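Acinetobacter secreted protease CpaA (Acinetobacter nosocomialis M2, PDB 6O38) is a secreted zinc protein, probably a metalloprotease, that binds the chaperone CpaB and is thought to be exported by the type II secretion system. Local coordinates at residues S222-P227 with I236-T241; A431-A436 with V458-N463; E384-L389 with V421-Y426. All blocks are in the same frame, centred on the assembly; numbering follows the deposited sequence.

Contact 1: residues S222-P227 with I236-T241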
ATOM      1  N   SER A 222      31.557  -6.348   7.424  1.00 36.41           N
ATOM      2  CA  SER A 222      31.250  -7.497   6.581  1.00 34.81           C
ATOM      3  C   SER A 222      29.957  -8.190   6.987  1.00 31.58           C
ATOM      4  O   SER A 222      29.305  -8.817   6.144  1.00 29.89           O
ATOM      5  CB  SER A 222      32.401  -8.500   6.618  1.00 36.67           C
ATOM      6  OG  SER A 222      32.258  -9.383   7.716  1.00 35.48           O
ATOM      7  N   ASN A 223      29.567  -8.089   8.255  1.00 35.21           N
ATOM      8  CA  ASN A 223      28.346  -8.724   8.724  1.00 32.46           C
ATOM      9  C   ASN A 223      27.839  -7.968   9.942  1.00 32.19           C
ATOM     10  O   ASN A 223      28.597  -7.272  10.623  1.00 34.27           O
ATOM     11  CB  ASN A 223      28.568 -10.206   9.050  1.00 31.96           C
ATOM     12  CG  ASN A 223      29.513 -10.412  10.214  1.00 33.46           C
ATOM     13  OD1 ASN A 223      29.084 -10.645  11.344  1.00 32.49           O
ATOM     14  ND2 ASN A 223      30.811 -10.330   9.945  1.00 35.88           N
ATOM     15  N   PHE A 224      26.542  -8.113  10.206  1.00 35.02           N
ATOM     16  CA  PHE A 224      25.883  -7.345  11.250  1.00 34.69           C
ATOM     17  C   PHE A 224      24.827  -8.204  11.928  1.00 32.73           C
ATOM     18  O   PHE A 224      24.081  -8.926  11.261  1.00 31.18           O
ATOM     19  CB  PHE A 224      25.245  -6.073  10.675  1.00 34.50           C
ATOM     20  CG  PHE A 224      24.647  -5.176  11.714  1.00 34.68           C
ATOM     21  CD1 PHE A 224      25.446  -4.295  12.424  1.00 36.93           C
ATOM     22  CD2 PHE A 224      23.289  -5.206  11.979  1.00 32.99           C
ATOM     23  CE1 PHE A 224      24.903  -3.466  13.383  1.00 37.34           C
ATOM     24  CE2 PHE A 224      22.739  -4.376  12.937  1.00 33.48           C
ATOM     25  CZ  PHE A 224      23.549  -3.507  13.641  1.00 35.58           C
ATOM     26  N   THR A 225      24.770  -8.118  13.256  1.00 34.04           N
ATOM     27  CA  THR A 225      23.837  -8.894  14.064  1.00 32.65           C
ATOM     28  C   THR A 225      22.875  -7.954  14.776  1.00 32.46           C
ATOM     29  O   THR A 225      23.306  -7.019  15.460  1.00 33.86           O
ATOM     30  CB  THR A 225      24.578  -9.760  15.086  1.00 33.26           C
ATOM     31  OG1 THR A 225      25.508 -10.614  14.409  1.00 33.82           O
ATOM     32  CG2 THR A 225      23.595 -10.614  15.875  1.00 31.86           C
ATOM     33  N   LEU A 226      21.577  -8.207  14.616  1.00 34.40           N
ATOM     34  CA  LEU A 226      20.557  -7.427  15.295  1.00 34.53           C
ATOM     35  C   LEU A 226      20.570  -7.711  16.797  1.00 34.99           C
ATOM     36  O   LEU A 226      21.107  -8.728  17.242  1.00 34.80           O
ATOM     37  CB  LEU A 226      19.179  -7.740  14.715  1.00 33.30           C
ATOM     38  CG  LEU A 226      18.928  -7.394  13.246  1.00 32.94           C
ATOM     39  CD1 LEU A 226      17.436  -7.322  12.973  1.00 32.35           C
ATOM     40  CD2 LEU A 226      19.602  -6.084  12.868  1.00 34.20           C
ATOM     41  N   PRO A 227      19.993  -6.814  17.601  1.00 35.31           N
ATOM     42  CA  PRO A 227      19.889  -7.081  19.040  1.00 35.72           C
ATOM     43  C   PRO A 227      19.066  -8.330  19.315  1.00 34.46           C
ATOM     44  O   PRO A 227      18.219  -8.735  18.516  1.00 33.41           O
ATOM     45  CB  PRO A 227      19.196  -5.826  19.587  1.00 36.57           C
ATOM     46  CG  PRO A 227      19.493  -4.765  18.590  1.00 37.25           C
ATOM     47  CD  PRO A 227      19.536  -5.455  17.260  1.00 35.97           C
ATOM     48  N   ILE A 236      14.203  -1.421  13.015  1.00 37.22           N
ATOM     49  CA  ILE A 236      15.566  -1.176  12.562  1.00 37.14           C
ATOM     50  C   ILE A 236      15.564  -1.194  11.041  1.00 36.06           C
ATOM     51  O   ILE A 236      15.156  -2.189  10.430  1.00 34.79           O
ATOM     52  CB  ILE A 236      16.559  -2.216  13.110  1.00 36.67           C
ATOM     53  CG1 ILE A 236      16.717  -2.065  14.623  1.00 37.77           C
ATOM     54  CG2 ILE A 236      17.905  -2.091  12.412  1.00 36.75           C
ATOM     55  CD1 ILE A 236      17.672  -3.066  15.230  1.00 37.46           C
ATOM     56  N   ILE A 237      16.011  -0.099  10.435  1.00 37.60           N
ATOM     57  CA  ILE A 237      16.201  -0.006   8.991  1.00 36.72           C
ATOM     58  C   ILE A 237      17.694  -0.072   8.711  1.00 37.04           C
ATOM     59  O   ILE A 237      18.484   0.643   9.341  1.00 38.40           O
ATOM     60  CB  ILE A 237      15.584   1.280   8.416  1.00 37.24           C
ATOM     61  CG1 ILE A 237      14.067   1.279   8.619  1.00 37.17           C
ATOM     62  CG2 ILE A 237      15.921   1.421   6.940  1.00 36.52           C
ATOM     63  CD1 ILE A 237      13.395   2.566   8.193  1.00 37.86           C
ATOM     64  N   ILE A 238      18.080  -0.932   7.773  1.00 35.76           N
ATOM     65  CA  ILE A 238      19.471  -1.096   7.370  1.00 36.29           C
ATOM     66  C   ILE A 238      19.580  -0.686   5.908  1.00 36.11           C
ATOM     67  O   ILE A 238      18.919  -1.274   5.042  1.00 34.95           O
ATOM     68  CB  ILE A 238      19.964  -2.535   7.584  1.00 35.72           C
ATOM     69  CG1 ILE A 238      19.798  -2.936   9.053  1.00 36.00           C
ATOM     70  CG2 ILE A 238      21.416  -2.670   7.159  1.00 36.67           C
ATOM     71  CD1 ILE A 238      20.272  -4.337   9.367  1.00 35.44           C
ATOM     72  N   LYS A 239      20.417   0.313   5.635  1.00 36.59           N
ATOM     73  CA  LYS A 239      20.592   0.858   4.298  1.00 36.60           C
ATOM     74  C   LYS A 239      22.055   0.764   3.891  1.00 37.83           C
ATOM     75  O   LYS A 239      22.956   0.799   4.735  1.00 39.22           O
ATOM     76  CB  LYS A 239      20.165   2.331   4.226  1.00 37.43           C
ATOM     77  CG  LYS A 239      18.696   2.612   4.466  1.00 36.87           C
ATOM     78  CD  LYS A 239      18.476   4.117   4.538  1.00 38.31           C
ATOM     79  CE  LYS A 239      17.049   4.474   4.913  1.00 38.36           C
ATOM     80  NZ  LYS A 239      16.848   5.951   4.946  1.00 39.55           N
ATOM     81  N   SER A 240      22.286   0.640   2.587  1.00 34.64           N
ATOM     82  CA  SER A 240      23.641   0.576   2.065  1.00 35.93           C
ATOM     83  C   SER A 240      23.765   1.414   0.804  1.00 36.14           C
ATOM     84  O   SER A 240      22.903   1.362  -0.079  1.00 34.82           O
ATOM     85  CB  SER A 240      24.063  -0.865   1.759  1.00 35.60           C
ATOM     86  OG  SER A 240      25.342  -0.898   1.151  1.00 37.17           O
ATOM     87  N   THR A 241      24.847   2.185   0.731  1.00 35.52           N
ATOM     88  CA  THR A 241      25.323   2.773  -0.513  1.00 36.01           C
ATOM     89  C   THR A 241      26.733   2.299  -0.835  1.00 37.60           C
ATOM     90  O   THR A 241      27.359   2.816  -1.768  1.00 38.35           O
ATOM     91  CB  THR A 241      25.279   4.304  -0.448  1.00 36.80           C
ATOM     92  OG1 THR A 241      26.142   4.765   0.600  1.00 38.68           O
ATOM     93  CG2 THR A 241      23.859   4.787  -0.183  1.00 35.41           C
TER

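Contact 2: residues A431-A436 with V458-N463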
ATOM      1  N   ALA A 431     -32.594 -11.497 -13.930  1.00 83.47           N
ATOM      2  CA  ALA A 431     -32.988 -10.128 -13.625  1.00 85.06           C
ATOM      3  C   ALA A 431     -32.080  -9.471 -12.593  1.00 82.65           C
ATOM      4  O   ALA A 431     -32.018  -8.239 -12.539  1.00 83.38           O
ATOM      5  CB  ALA A 431     -34.435 -10.093 -13.133  1.00 88.17           C
ATOM      6  N   THR A 432     -31.381 -10.261 -11.777  1.00 80.80           N
ATOM      7  CA  THR A 432     -30.523  -9.743 -10.720  1.00 78.54           C
ATOM      8  C   THR A 432     -29.180 -10.460 -10.735  1.00 75.16           C
ATOM      9  O   THR A 432     -29.034 -11.549 -11.298  1.00 74.54           O
ATOM     10  CB  THR A 432     -31.162  -9.906  -9.329  1.00 79.05           C
ATOM     11  OG1 THR A 432     -31.316 -11.301  -9.034  1.00 78.38           O
ATOM     12  CG2 THR A 432     -32.521  -9.223  -9.271  1.00 82.58           C
ATOM     13  N   LEU A 433     -28.190  -9.826 -10.099  1.00 76.82           N
ATOM     14  CA  LEU A 433     -26.874 -10.442  -9.974  1.00 73.73           C
ATOM     15  C   LEU A 433     -26.945 -11.668  -9.071  1.00 73.25           C
ATOM     16  O   LEU A 433     -26.238 -12.659  -9.292  1.00 71.97           O
ATOM     17  CB  LEU A 433     -25.869  -9.427  -9.441  1.00 72.37           C
ATOM     18  CG  LEU A 433     -24.389  -9.734  -9.694  1.00 70.08           C
ATOM     19  CD1 LEU A 433     -24.100  -9.861 -11.194  1.00 70.08           C
ATOM     20  CD2 LEU A 433     -23.493  -8.675  -9.065  1.00 68.95           C
ATOM     21  N   LYS A 434     -27.809 -11.612  -8.049  1.00 74.97           N
ATOM     22  CA  LYS A 434     -28.038 -12.753  -7.168  1.00 75.08           C
ATOM     23  C   LYS A 434     -28.565 -13.945  -7.948  1.00 75.80           C
ATOM     24  O   LYS A 434     -28.170 -15.089  -7.700  1.00 75.09           O
ATOM     25  CB  LYS A 434     -29.069 -12.358  -6.115  1.00 76.87           C
ATOM     26  CG  LYS A 434     -29.444 -13.431  -5.112  1.00 77.52           C
ATOM     27  CD  LYS A 434     -30.522 -12.902  -4.174  1.00 79.51           C
ATOM     28  CE  LYS A 434     -30.961 -13.934  -3.162  1.00 80.31           C
ATOM     29  NZ  LYS A 434     -31.992 -13.368  -2.245  1.00 82.61           N
ATOM     30  N   GLU A 435     -29.473 -13.693  -8.890  1.00 74.04           N
ATOM     31  CA  GLU A 435     -29.969 -14.753  -9.758  1.00 74.89           C
ATOM     32  C   GLU A 435     -28.901 -15.236 -10.730  1.00 73.31           C
ATOM     33  O   GLU A 435     -28.862 -16.426 -11.061  1.00 73.24           O
ATOM     34  CB  GLU A 435     -31.209 -14.259 -10.504  1.00 78.24           C
ATOM     35  CG  GLU A 435     -32.106 -15.358 -11.037  1.00 80.12           C
ATOM     36  CD  GLU A 435     -33.420 -14.812 -11.577  1.00 83.71           C
ATOM     37  OE1 GLU A 435     -33.494 -13.589 -11.824  1.00 84.64           O
ATOM     38  OE2 GLU A 435     -34.376 -15.597 -11.750  1.00 85.77           O
ATOM     39  N   ALA A 436     -28.027 -14.337 -11.194  1.00 73.69           N
ATOM     40  CA  ALA A 436     -27.028 -14.716 -12.190  1.00 72.35           C
ATOM     41  C   ALA A 436     -26.014 -15.705 -11.628  1.00 70.62           C
ATOM     42  O   ALA A 436     -25.541 -16.592 -12.349  1.00 70.14           O
ATOM     43  CB  ALA A 436     -26.323 -13.472 -12.730  1.00 71.66           C
ATOM     44  N   VAL A 458     -15.096 -19.609 -12.981  1.00 54.07           N
ATOM     45  CA  VAL A 458     -15.720 -18.623 -13.854  1.00 54.11           C
ATOM     46  C   VAL A 458     -16.036 -17.384 -13.028  1.00 53.83           C
ATOM     47  O   VAL A 458     -16.435 -17.488 -11.863  1.00 54.16           O
ATOM     48  CB  VAL A 458     -16.990 -19.190 -14.533  1.00 55.39           C
ATOM     49  CG1 VAL A 458     -17.869 -19.899 -13.518  1.00 56.39           C
ATOM     50  CG2 VAL A 458     -17.768 -18.094 -15.251  1.00 56.51           C
ATOM     51  N   TYR A 459     -15.845 -16.211 -13.628  1.00 55.93           N
ATOM     52  CA  TYR A 459     -16.168 -14.945 -12.989  1.00 56.23           C
ATOM     53  C   TYR A 459     -16.938 -14.074 -13.972  1.00 57.64           C
ATOM     54  O   TYR A 459     -16.600 -14.011 -15.157  1.00 57.73           O
ATOM     55  CB  TYR A 459     -14.905 -14.221 -12.512  1.00 54.74           C
ATOM     56  CG  TYR A 459     -15.178 -13.146 -11.488  1.00 54.91           C
ATOM     57  CD1 TYR A 459     -15.466 -11.848 -11.879  1.00 55.68           C
ATOM     58  CD2 TYR A 459     -15.159 -13.435 -10.130  1.00 54.42           C
ATOM     59  CE1 TYR A 459     -15.721 -10.865 -10.948  1.00 55.93           C
ATOM     60  CE2 TYR A 459     -15.413 -12.456  -9.189  1.00 54.63           C
ATOM     61  CZ  TYR A 459     -15.693 -11.173  -9.604  1.00 55.36           C
ATOM     62  OH  TYR A 459     -15.947 -10.193  -8.671  1.00 55.65           O
ATOM     63  N   TYR A 460     -17.972 -13.403 -13.470  1.00 58.56           N
ATOM     64  CA  TYR A 460     -18.934 -12.693 -14.302  1.00 60.27           C
ATOM     65  C   TYR A 460     -18.963 -11.219 -13.928  1.00 60.59           C
ATOM     66  O   TYR A 460     -19.051 -10.874 -12.745  1.00 60.33           O
ATOM     67  CB  TYR A 460     -20.329 -13.305 -14.159  1.00 61.87           C
ATOM     68  CG  TYR A 460     -21.408 -12.586 -14.936  1.00 63.84           C
ATOM     69  CD1 TYR A 460     -21.412 -12.593 -16.324  1.00 64.48           C
ATOM     70  CD2 TYR A 460     -22.428 -11.908 -14.281  1.00 65.16           C
ATOM     71  CE1 TYR A 460     -22.399 -11.940 -17.039  1.00 66.43           C
ATOM     72  CE2 TYR A 460     -23.418 -11.254 -14.986  1.00 67.10           C
ATOM     73  CZ  TYR A 460     -23.399 -11.273 -16.365  1.00 68.05           C
ATOM     74  OH  TYR A 460     -24.385 -10.621 -17.071  1.00 70.95           O
ATOM     75  N   GLN A 461     -18.886 -10.355 -14.938  1.00 63.97           N
ATOM     76  CA  GLN A 461     -18.977  -8.908 -14.769  1.00 64.61           C
ATOM     77  C   GLN A 461     -20.229  -8.433 -15.497  1.00 66.83           C
ATOM     78  O   GLN A 461     -20.266  -8.423 -16.732  1.00 67.72           O
ATOM     79  CB  GLN A 461     -17.724  -8.217 -15.305  1.00 63.66           C
ATOM     80  CG  GLN A 461     -17.819  -6.703 -15.388  1.00 64.62           C
ATOM     81  CD  GLN A 461     -16.504  -6.063 -15.789  1.00 63.66           C
ATOM     82  OE1 GLN A 461     -15.704  -5.674 -14.938  1.00 62.51           O
ATOM     83  NE2 GLN A 461     -16.270  -5.958 -17.094  1.00 64.22           N
ATOM     84  N   GLY A 462     -21.252  -8.043 -14.735  1.00 67.09           N
ATOM     85  CA  GLY A 462     -22.544  -7.705 -15.296  1.00 70.00           C
ATOM     86  C   GLY A 462     -23.010  -6.326 -14.859  1.00 71.61           C
ATOM     87  O   GLY A 462     -22.333  -5.627 -14.102  1.00 70.38           O
ATOM     88  N   ASN A 463     -24.185  -5.952 -15.367  1.00 71.26           N
ATOM     89  CA  ASN A 463     -24.806  -4.671 -15.050  1.00 73.33           C
ATOM     90  C   ASN A 463     -26.175  -4.839 -14.399  1.00 75.26           C
ATOM     91  O   ASN A 463     -26.895  -3.849 -14.221  1.00 77.51           O
ATOM     92  CB  ASN A 463     -24.917  -3.812 -16.315  1.00 75.57           C
ATOM     93  CG  ASN A 463     -25.183  -2.348 -16.010  1.00 77.32           C
ATOM     94  OD1 ASN A 463     -24.620  -1.785 -15.071  1.00 75.97           O
ATOM     95  ND2 ASN A 463     -26.049  -1.726 -16.803  1.00 80.48           N
TER

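Contact 3: residues E384-L389 with V421-Y426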
ATOM      1  N   GLU A 384     -24.190  -5.532 -21.772  1.00 78.03           N
ATOM      2  CA  GLU A 384     -24.580  -4.267 -21.158  1.00 78.89           C
ATOM      3  C   GLU A 384     -23.368  -3.528 -20.603  1.00 76.64           C
ATOM      4  O   GLU A 384     -23.285  -2.298 -20.695  1.00 77.52           O
ATOM      5  CB  GLU A 384     -25.615  -4.509 -20.059  1.00 79.39           C
ATOM      6  CG  GLU A 384     -27.016  -4.789 -20.580  1.00 82.40           C
ATOM      7  CD  GLU A 384     -28.014  -5.049 -19.468  1.00 82.93           C
ATOM      8  OE1 GLU A 384     -27.583  -5.408 -18.352  1.00 80.69           O
ATOM      9  OE2 GLU A 384     -29.230  -4.887 -19.708  1.00 85.68           O
ATOM     10  N   VAL A 385     -22.418  -4.263 -20.018  1.00 74.53           N
ATOM     11  CA  VAL A 385     -21.207  -3.631 -19.505  1.00 72.37           C
ATOM     12  C   VAL A 385     -20.347  -3.111 -20.650  1.00 72.57           C
ATOM     13  O   VAL A 385     -19.786  -2.010 -20.574  1.00 72.42           O
ATOM     14  CB  VAL A 385     -20.428  -4.615 -18.614  1.00 69.48           C
ATOM     15  CG1 VAL A 385     -19.090  -4.021 -18.200  1.00 67.31           C
ATOM     16  CG2 VAL A 385     -21.249  -4.978 -17.395  1.00 69.38           C
ATOM     17  N   ASN A 386     -20.226  -3.890 -21.729  1.00 72.98           N
ATOM     18  CA  ASN A 386     -19.414  -3.458 -22.864  1.00 73.31           C
ATOM     19  C   ASN A 386     -19.972  -2.187 -23.491  1.00 75.95           C
ATOM     20  O   ASN A 386     -19.212  -1.322 -23.939  1.00 75.98           O
ATOM     21  CB  ASN A 386     -19.320  -4.573 -23.906  1.00 73.62           C
ATOM     22  CG  ASN A 386     -18.730  -5.849 -23.344  1.00 71.13           C
ATOM     23  OD1 ASN A 386     -18.193  -5.867 -22.237  1.00 68.97           O
ATOM     24  ND2 ASN A 386     -18.812  -6.924 -24.114  1.00 71.51           N
ATOM     25  N   SER A 387     -21.301  -2.059 -23.539  1.00 77.66           N
ATOM     26  CA  SER A 387     -21.904  -0.857 -24.103  1.00 80.38           C
ATOM     27  C   SER A 387     -21.594   0.373 -23.261  1.00 79.86           C
ATOM     28  O   SER A 387     -21.452   1.475 -23.803  1.00 81.30           O
ATOM     29  CB  SER A 387     -23.416  -1.040 -24.239  1.00 83.03           C
ATOM     30  OG  SER A 387     -23.722  -2.158 -25.054  1.00 83.71           O
ATOM     31  N   ILE A 388     -21.485   0.208 -21.943  1.00 77.93           N
ATOM     32  CA  ILE A 388     -21.241   1.343 -21.060  1.00 77.49           C
ATOM     33  C   ILE A 388     -19.758   1.688 -21.023  1.00 75.31           C
ATOM     34  O   ILE A 388     -19.369   2.851 -21.182  1.00 75.96           O
ATOM     35  CB  ILE A 388     -21.788   1.048 -19.651  1.00 76.55           C
ATOM     36  CG1 ILE A 388     -23.316   0.981 -19.675  1.00 79.16           C
ATOM     37  CG2 ILE A 388     -21.311   2.096 -18.657  1.00 75.62           C
ATOM     38  CD1 ILE A 388     -23.913   0.228 -18.508  1.00 78.30           C
ATOM     39  N   LEU A 389     -18.907   0.685 -20.812  1.00 74.91           N
ATOM     40  CA  LEU A 389     -17.477   0.917 -20.660  1.00 72.72           C
ATOM     41  C   LEU A 389     -16.725   0.906 -21.983  1.00 73.10           C
ATOM     42  O   LEU A 389     -15.757   1.660 -22.140  1.00 72.55           O
ATOM     43  CB  LEU A 389     -16.868  -0.134 -19.728  1.00 69.86           C
ATOM     44  CG  LEU A 389     -17.407  -0.198 -18.298  1.00 69.12           C
ATOM     45  CD1 LEU A 389     -16.654  -1.245 -17.492  1.00 66.33           C
ATOM     46  CD2 LEU A 389     -17.321   1.164 -17.624  1.00 69.46           C
ATOM     47  N   VAL A 421      -7.763 -17.666 -18.639  1.00 49.79           N
ATOM     48  CA  VAL A 421      -7.558 -18.516 -19.805  1.00 50.29           C
ATOM     49  C   VAL A 421      -8.593 -18.274 -20.886  1.00 51.65           C
ATOM     50  O   VAL A 421      -8.555 -18.947 -21.927  1.00 52.18           O
ATOM     51  CB  VAL A 421      -7.535 -20.004 -19.409  1.00 50.58           C
ATOM     52  CG1 VAL A 421      -6.364 -20.281 -18.483  1.00 49.67           C
ATOM     53  CG2 VAL A 421      -8.843 -20.391 -18.739  1.00 51.30           C
ATOM     54  N   GLY A 422      -9.514 -17.337 -20.680  1.00 53.42           N
ATOM     55  CA  GLY A 422     -10.526 -17.041 -21.672  1.00 54.43           C
ATOM     56  C   GLY A 422     -11.374 -15.840 -21.309  1.00 54.95           C
ATOM     57  O   GLY A 422     -11.605 -15.570 -20.126  1.00 54.51           O
ATOM     58  N   TYR A 423     -11.840 -15.110 -22.319  1.00 59.06           N
ATOM     59  CA  TYR A 423     -12.690 -13.943 -22.113  1.00 59.62           C
ATOM     60  C   TYR A 423     -13.819 -13.987 -23.129  1.00 61.40           C
ATOM     61  O   TYR A 423     -13.568 -13.962 -24.337  1.00 62.06           O
ATOM     62  CB  TYR A 423     -11.889 -12.643 -22.247  1.00 59.28           C
ATOM     63  CG  TYR A 423     -12.725 -11.384 -22.157  1.00 60.60           C
ATOM     64  CD1 TYR A 423     -12.990 -10.790 -20.930  1.00 60.26           C
ATOM     65  CD2 TYR A 423     -13.241 -10.785 -23.300  1.00 62.49           C
ATOM     66  CE1 TYR A 423     -13.750  -9.638 -20.844  1.00 61.57           C
ATOM     67  CE2 TYR A 423     -14.003  -9.637 -23.223  1.00 64.27           C
ATOM     68  CZ  TYR A 423     -14.254  -9.066 -21.994  1.00 63.58           C
ATOM     69  OH  TYR A 423     -15.011  -7.920 -21.917  1.00 65.48           O
ATOM     70  N   ILE A 424     -15.058 -14.054 -22.644  1.00 59.68           N
ATOM     71  CA  ILE A 424     -16.228 -14.152 -23.504  1.00 61.81           C
ATOM     72  C   ILE A 424     -17.193 -13.029 -23.156  1.00 63.49           C
ATOM     73  O   ILE A 424     -17.293 -12.601 -22.001  1.00 62.58           O
ATOM     74  CB  ILE A 424     -16.933 -15.525 -23.397  1.00 61.93           C
ATOM     75  CG1 ILE A 424     -17.507 -15.736 -21.994  1.00 61.58           C
ATOM     76  CG2 ILE A 424     -15.976 -16.646 -23.767  1.00 60.77           C
ATOM     77  CD1 ILE A 424     -18.348 -16.988 -21.862  1.00 62.25           C
ATOM     78  N   THR A 425     -17.895 -12.541 -24.173  1.00 64.79           N
ATOM     79  CA  THR A 425     -18.948 -11.550 -24.003  1.00 66.91           C
ATOM     80  C   THR A 425     -20.291 -12.267 -24.044  1.00 68.61           C
ATOM     81  O   THR A 425     -20.638 -12.884 -25.057  1.00 70.04           O
ATOM     82  CB  THR A 425     -18.876 -10.478 -25.091  1.00 69.00           C
ATOM     83  OG1 THR A 425     -17.777  -9.597 -24.826  1.00 67.67           O
ATOM     84  CG2 THR A 425     -20.172  -9.678 -25.139  1.00 71.80           C
ATOM     85  N   TYR A 426     -21.039 -12.187 -22.946  1.00 68.59           N
ATOM     86  CA  TYR A 426     -22.274 -12.948 -22.828  1.00 70.07           C
ATOM     87  C   TYR A 426     -23.095 -12.409 -21.666  1.00 70.55           C
ATOM     88  O   TYR A 426     -22.539 -12.011 -20.639  1.00 68.69           O
ATOM     89  CB  TYR A 426     -21.986 -14.439 -22.622  1.00 68.41           C
ATOM     90  CG  TYR A 426     -23.228 -15.279 -22.463  1.00 69.96           C
ATOM     91  CD1 TYR A 426     -24.010 -15.611 -23.560  1.00 72.48           C
ATOM     92  CD2 TYR A 426     -23.626 -15.729 -21.212  1.00 69.09           C
ATOM     93  CE1 TYR A 426     -25.151 -16.377 -23.417  1.00 74.06           C
ATOM     94  CE2 TYR A 426     -24.762 -16.491 -21.060  1.00 70.67           C
ATOM     95  CZ  TYR A 426     -25.522 -16.813 -22.164  1.00 73.15           C
ATOM     96  OH  TYR A 426     -26.658 -17.576 -22.011  1.00 74.87           O
TER

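Contact 1: residues S222-P227 with I236-T241
Phe224 faces Ile238 and Leu226 faces Ile236 across two extended segments running in opposite directions, with the CA atoms of Leu226 and Ile236 8.5 Å apart. At this spacing the backbones do not pair, and the two chains meet through apolar side chains alone. Ile238 supplies the first of two methyl tips, its CD1, which meets two neighbouring side chains of 222-227. It lies 4.1 Å from CD2 of Phe224, approaching the ring obliquely, and 4.0 Å from CD2 of Leu226. The ring is brought over the interface by a first torsion that sets CG of Phe224 opposite the backbone N (chi1 -175°). Leu226 then fills in beside it: its CD2 methyl lies in the plane of the Phe224 ring at its edge, 3.6 Å from CE2 of Phe224, so that this one methyl touches both the aromatic side chain of its own segment and the isoleucine opposite. Ile236 carries the second tip. Its CG1 branch is stretched out fully (chi2 179°) and brings CD1 of Ile236 to CD of Pro227, 3.6 Å away. CD1 of Ile236 also lies 4.3 Å from CD2 of Leu226, so that the CD2 methyl of Leu226 touches both isoleucines. All five touching residues are buried. Ile213 of strand 210-215 adds to the packing against Phe224 and Ile236, while Trp278 of strand 277-288 packs on Leu226 and Ile236 and donates a hydrogen bond to the carbonyl oxygen of Pro227. The contact joins strand 223-224, which pairs with 246-248, and the loop that follows it to strand 235-240 of the other sheet through their inward side chains, as expected for the hydrophobic interior of a StcE-type beta-sandwich domain.

Contact 2: residues A431-A436 with V458-N463
Tyr460 projects from strand 457-462 toward the first turn of the helix that begins at Leu433, and its ring touches both Leu433 and Ala436. From CB, which points at the helix, CG is placed opposite the backbone N (chi1 177°), carrying the ring toward the helix. One side of the ring then does the touching. CD2 and CE2 of Tyr460 each lie 4.1 Å from CD1 of Leu433, a methyl that comes up to the ring's edge near its plane. CE2 of Tyr460 also approaches CB of Ala436, one helical turn on, at 4.3 Å and obliquely. Over one face sits the backbone N of Gly462, 3.9 Å above the plane and offset toward the rim. At the tip, the hydroxyl OH is hydrogen-bonded to OE2 of Glu464, so the buried phenol has a polar partner beyond the apolar contact. The helix start is capped: OG1 of Thr432, at the N-cap, accepts from N of Glu435 at 3.0 Å. The side chain of Leu433 lies about 11 Å from the zinc ion held by His498, His502 and His508. This is helix-on-sheet packing within a reprolysin-like catalytic domain, whose HExxHxxGxxH zinc-binding sequence is the signature of metzincins.

Contact 3: residues E384-L389 with V421-Y426
Asn386, on the short helix 383-389, reaches Thr425 and Tyr423 near the end of strand 416-425. The helix belongs to the connection between the parallel strands 367-381 and 416-425 of the metzincin-like catalytic domain, a connection continued by helix 391-411. Asn386 forms the closely packed, buried part of the contact. Its CG lies beside the backbone N (chi1 -58°), which directs the amide away from the helix and at the strand. There the amide is held at both ends: ND2 donates across the contact to Thr425, and OD1 is hydrogen-bonded to OG of Ser381, at the end of strand 367-381. With both polar atoms engaged, rotation of the amide is restrained, and its orientation is set by two neighbouring parallel strands. Ala394 of helix 391-411 packs on both Asn386 and Tyr423.

The other side is looser. Tyr423 is partly exposed and approaches the asparagine less closely, the two side chains running past each other in opposite directions. Its OH stays 3.8 Å from OD1 of Asn386, a proximity rather than a bond. Thr425 is exposed to solvent, although its OG1 turns inward to the amide. At the far end of the helix, the carbonyl oxygen of Leu389 accepts a hydrogen bond from Lys155 of the chaperone CpaB. The bond that spans the two segments runs from ND2 of Asn386 to OG1 of Thr425, 3.0 Å long and bent to 133° at the hydrogen, with the hydroxyl oxygen just 12° out of the amide plane.

Contact 1 comes first along the chain, in a StcE-type beta-sandwich domain, followed by contact 3 and then contact 2 in the catalytic part. Contact 1 lies across the centre of the molecule from the others, its centre about 52 Å from that of contact 2 and about 51 Å from that of contact 3. Contacts 2 and 3 are neighbours, with centres about 12 Å apart. They touch directly, as where CG2 of Val385 packs on C of Gly462, and strands 416-425 and 457-462 both pair in parallel with strand 367-381. The sandwich interior is thus formed separately from the zinc-binding domain, whose helices 383-389 and 433-439 both pack against strand 457-462.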